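Local coordinates for protein-glutamine gamma-glutamyltransferase (Pseudomonas aeruginosa PAO1, PDB 6G49), which catalyses transglutaminase cross-linking of glutamine and lysine side chains in vitro and is critical for viability, perhaps through an essential function linked to the cell wall, at residues Val290-Pro295 / Leu300-Thr305. Sequence-based numbering, arbitrary orientation. Where two conformers were deposited one is given.
Sequences VEYWQP and LSVDPT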
loop_
_atom_site.group_PDB
_atom_site.type_symbol
_atom_site.label_atom_id
_atom_site.label_comp_id
_atom_site.label_asym_id
_atom_site.label_seq_id
_atom_site.Cartn_x
_atom_site.Cartn_y
_atom_site.Cartn_z
ATOM N N VAL A 290 2.378 -3.091 -2.026
ATOM C CA VAL A 290 2.758 -2.881 -3.451
ATOM C C VAL A 290 1.562 -3.237 -4.332
ATOM O O VAL A 290 0.780 -4.134 -4.055
ATOM C CB VAL A 290 4.001 -3.711 -3.811
ATOM C CG1 VAL A 290 4.355 -3.605 -5.306
ATOM C CG2 VAL A 290 5.172 -3.293 -2.951
ATOM N N GLU A 291 1.481 -2.567 -5.479
ATOM C CA GLU A 291 0.698 -3.104 -6.623
ATOM C C GLU A 291 1.536 -2.951 -7.881
ATOM O O GLU A 291 2.327 -1.982 -8.041
ATOM C CB GLU A 291 -0.699 -2.493 -6.731
ATOM C CG GLU A 291 -0.725 -1.009 -6.957
ATOM C CD GLU A 291 -2.120 -0.402 -6.884
ATOM O OE1 GLU A 291 -2.254 0.806 -7.099
ATOM O OE2 GLU A 291 -3.065 -1.143 -6.579
ATOM N N TYR A 292 1.341 -3.905 -8.780
ATOM C CA TYR A 292 2.054 -3.927 -10.037
ATOM C C TYR A 292 1.043 -4.190 -11.159
ATOM O O TYR A 292 -0.022 -4.797 -10.972
ATOM C CB TYR A 292 3.186 -4.955 -10.021
ATOM C CG TYR A 292 2.751 -6.403 -9.997
ATOM C CD1 TYR A 292 2.281 -7.014 -8.831
ATOM C CD2 TYR A 292 2.688 -7.123 -11.169
ATOM C CE1 TYR A 292 1.790 -8.320 -8.871
ATOM C CE2 TYR A 292 2.224 -8.434 -11.197
ATOM C CZ TYR A 292 1.776 -9.023 -10.055
ATOM O OH TYR A 292 1.358 -10.315 -10.194
ATOM N N TRP A 293 1.471 -3.838 -12.367
ATOM C CA TRP A 293 0.602 -3.893 -13.520
ATOM C C TRP A 293 1.131 -4.902 -14.526
ATOM O O TRP A 293 2.332 -4.998 -14.777
ATOM C CB TRP A 293 0.516 -2.509 -14.182
ATOM C CG TRP A 293 -0.471 -2.476 -15.314
ATOM C CD1 TRP A 293 -1.826 -2.268 -15.243
ATOM C CD2 TRP A 293 -0.166 -2.715 -16.703
ATOM N NE1 TRP A 293 -2.375 -2.410 -16.496
ATOM C CE2 TRP A 293 -1.388 -2.692 -17.396
ATOM C CE3 TRP A 293 1.015 -2.992 -17.390
ATOM C CZ2 TRP A 293 -1.468 -2.885 -18.778
ATOM C CZ3 TRP A 293 0.938 -3.222 -18.754
ATOM C CH2 TRP A 293 -0.281 -3.103 -19.434
ATOM N N GLN A 294 0.172 -5.547 -15.163
ATOM C CA GLN A 294 0.496 -6.375 -16.346
ATOM C C GLN A 294 -0.689 -6.313 -17.295
ATOM O O GLN A 294 -1.824 -6.018 -16.938
ATOM C CB GLN A 294 0.830 -7.801 -15.911
ATOM C CG GLN A 294 -0.373 -8.603 -15.460
ATOM C CD GLN A 294 0.084 -9.830 -14.732
ATOM O OE1 GLN A 294 -0.088 -9.955 -13.517
ATOM N NE2 GLN A 294 0.711 -10.725 -15.479
ATOM N N PRO A 295 -0.431 -6.556 -18.593
ATOM C CA PRO A 295 -1.510 -6.594 -19.570
ATOM C C PRO A 295 -2.631 -7.554 -19.187
ATOM O O PRO A 295 -2.402 -8.580 -18.611
ATOM C CB PRO A 295 -0.784 -7.083 -20.843
ATOM C CG PRO A 295 0.640 -6.583 -20.679
ATOM C CD PRO A 295 0.910 -6.714 -19.189
ATOM N N LEU A 300 -2.489 -5.642 -9.709
ATOM C CA LEU A 300 -2.662 -6.616 -8.651
ATOM C C LEU A 300 -1.839 -6.187 -7.450
ATOM O O LEU A 300 -0.692 -5.755 -7.588
ATOM C CB LEU A 300 -2.209 -7.998 -9.119
ATOM C CG LEU A 300 -3.024 -8.605 -10.285
ATOM C CD1 LEU A 300 -2.378 -9.895 -10.716
ATOM C CD2 LEU A 300 -4.477 -8.799 -9.911
ATOM N N SER A 301 -2.433 -6.303 -6.255
ATOM C CA SER A 301 -1.760 -5.912 -5.035
ATOM C C SER A 301 -1.043 -7.109 -4.429
ATOM O O SER A 301 -1.526 -8.234 -4.501
ATOM C CB SER A 301 -2.754 -5.374 -4.032
ATOM O OG SER A 301 -3.416 -4.233 -4.553
ATOM N N VAL A 302 0.101 -6.846 -3.816
ATOM C CA VAL A 302 0.913 -7.854 -3.180
ATOM C C VAL A 302 1.554 -7.227 -1.938
ATOM O O VAL A 302 1.898 -6.063 -1.925
ATOM C CB VAL A 302 1.945 -8.436 -4.146
ATOM C CG1 VAL A 302 2.991 -7.421 -4.598
ATOM C CG2 VAL A 302 2.576 -9.692 -3.605
ATOM N N ASP A 303 1.749 -8.046 -0.896
ATOM C CA ASP A 303 2.290 -7.512 0.362
ATOM C C ASP A 303 3.506 -8.313 0.783
ATOM O O ASP A 303 3.366 -9.403 1.323
ATOM C CB ASP A 303 1.244 -7.535 1.464
ATOM C CG ASP A 303 1.757 -6.914 2.729
ATOM O OD1 ASP A 303 2.940 -6.486 2.779
ATOM O OD2 ASP A 303 0.913 -6.802 3.676
ATOM N N PRO A 304 4.729 -7.806 0.549
ATOM C CA PRO A 304 5.934 -8.548 0.875
ATOM C C PRO A 304 6.085 -8.799 2.378
ATOM O O PRO A 304 6.789 -9.738 2.761
ATOM C CB PRO A 304 7.092 -7.685 0.328
ATOM C CG PRO A 304 6.493 -6.329 0.177
ATOM C CD PRO A 304 5.036 -6.550 -0.150
ATOM N N THR A 305 5.453 -7.974 3.199
ATOM C CA THR A 305 5.513 -8.108 4.658
ATOM C C THR A 305 4.963 -9.481 5.029
ATOM O O THR A 305 5.336 -10.094 6.038
ATOM C CB THR A 305 4.701 -7.021 5.375
ATOM O OG1 THR A 305 5.340 -5.761 5.182
ATOM C CG2 THR A 305 4.556 -7.241 6.865
#
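An antiparallel beta hairpin of the periplasmic transglutaminase-like domain pairs Val290 with Val302 and Tyr292 with Leu300, and its second strand leads directly into Asp303, probably an active-site residue. The register follows from four backbone hydrogen bonds: Val290 and Val302 exchange two, with N of Val302 2.8 Å from O of Val290, as do Tyr292 and Leu300, while Glu291 and Ser301 form the non-hydrogen-bonded pair between them. The segment axes run 145° apart, a marked departure from exact antiparallel.

Val290, Tyr292, Leu300 and Val302 share one face, which helices 201-214 and 243-256 cover. There Val290 and Val302 lie side by side, CB of Val290 3.9 Å from CG1 of Val302. The Tyr292 side chain, with CG between its backbone N and carbonyl carbon (chi1 69°), slants back over the neighbouring strand: its CE1 lies 4.0 Å from CB of Leu300, and its OH 3.8 Å from CD1 of Leu300. That same methyl also meets OE1 of Gln294 at 3.6 Å.

On the opposite face the cross-strand pair is Glu291 and Ser301. OG of Ser301 stays 3.7 Å from OE2 of Glu291, too long for a hydrogen bond; the buried carboxylate is instead held by salt bridges from Arg74 and Arg164 to OE2 and from Arg262 to OE1, which would probably favour its ionised form.

Beyond the paired strands, OD2 of Asp303 is hydrogen-bonded to His287 NE2 and Tyr72 OH, consistent with a Cys243-His287-Asp303 triad. Its other oxygen closes an Asx turn, OD1 of Asp303 receiving N of Thr305 at 3.0 Å from 49° above the carboxylate plane.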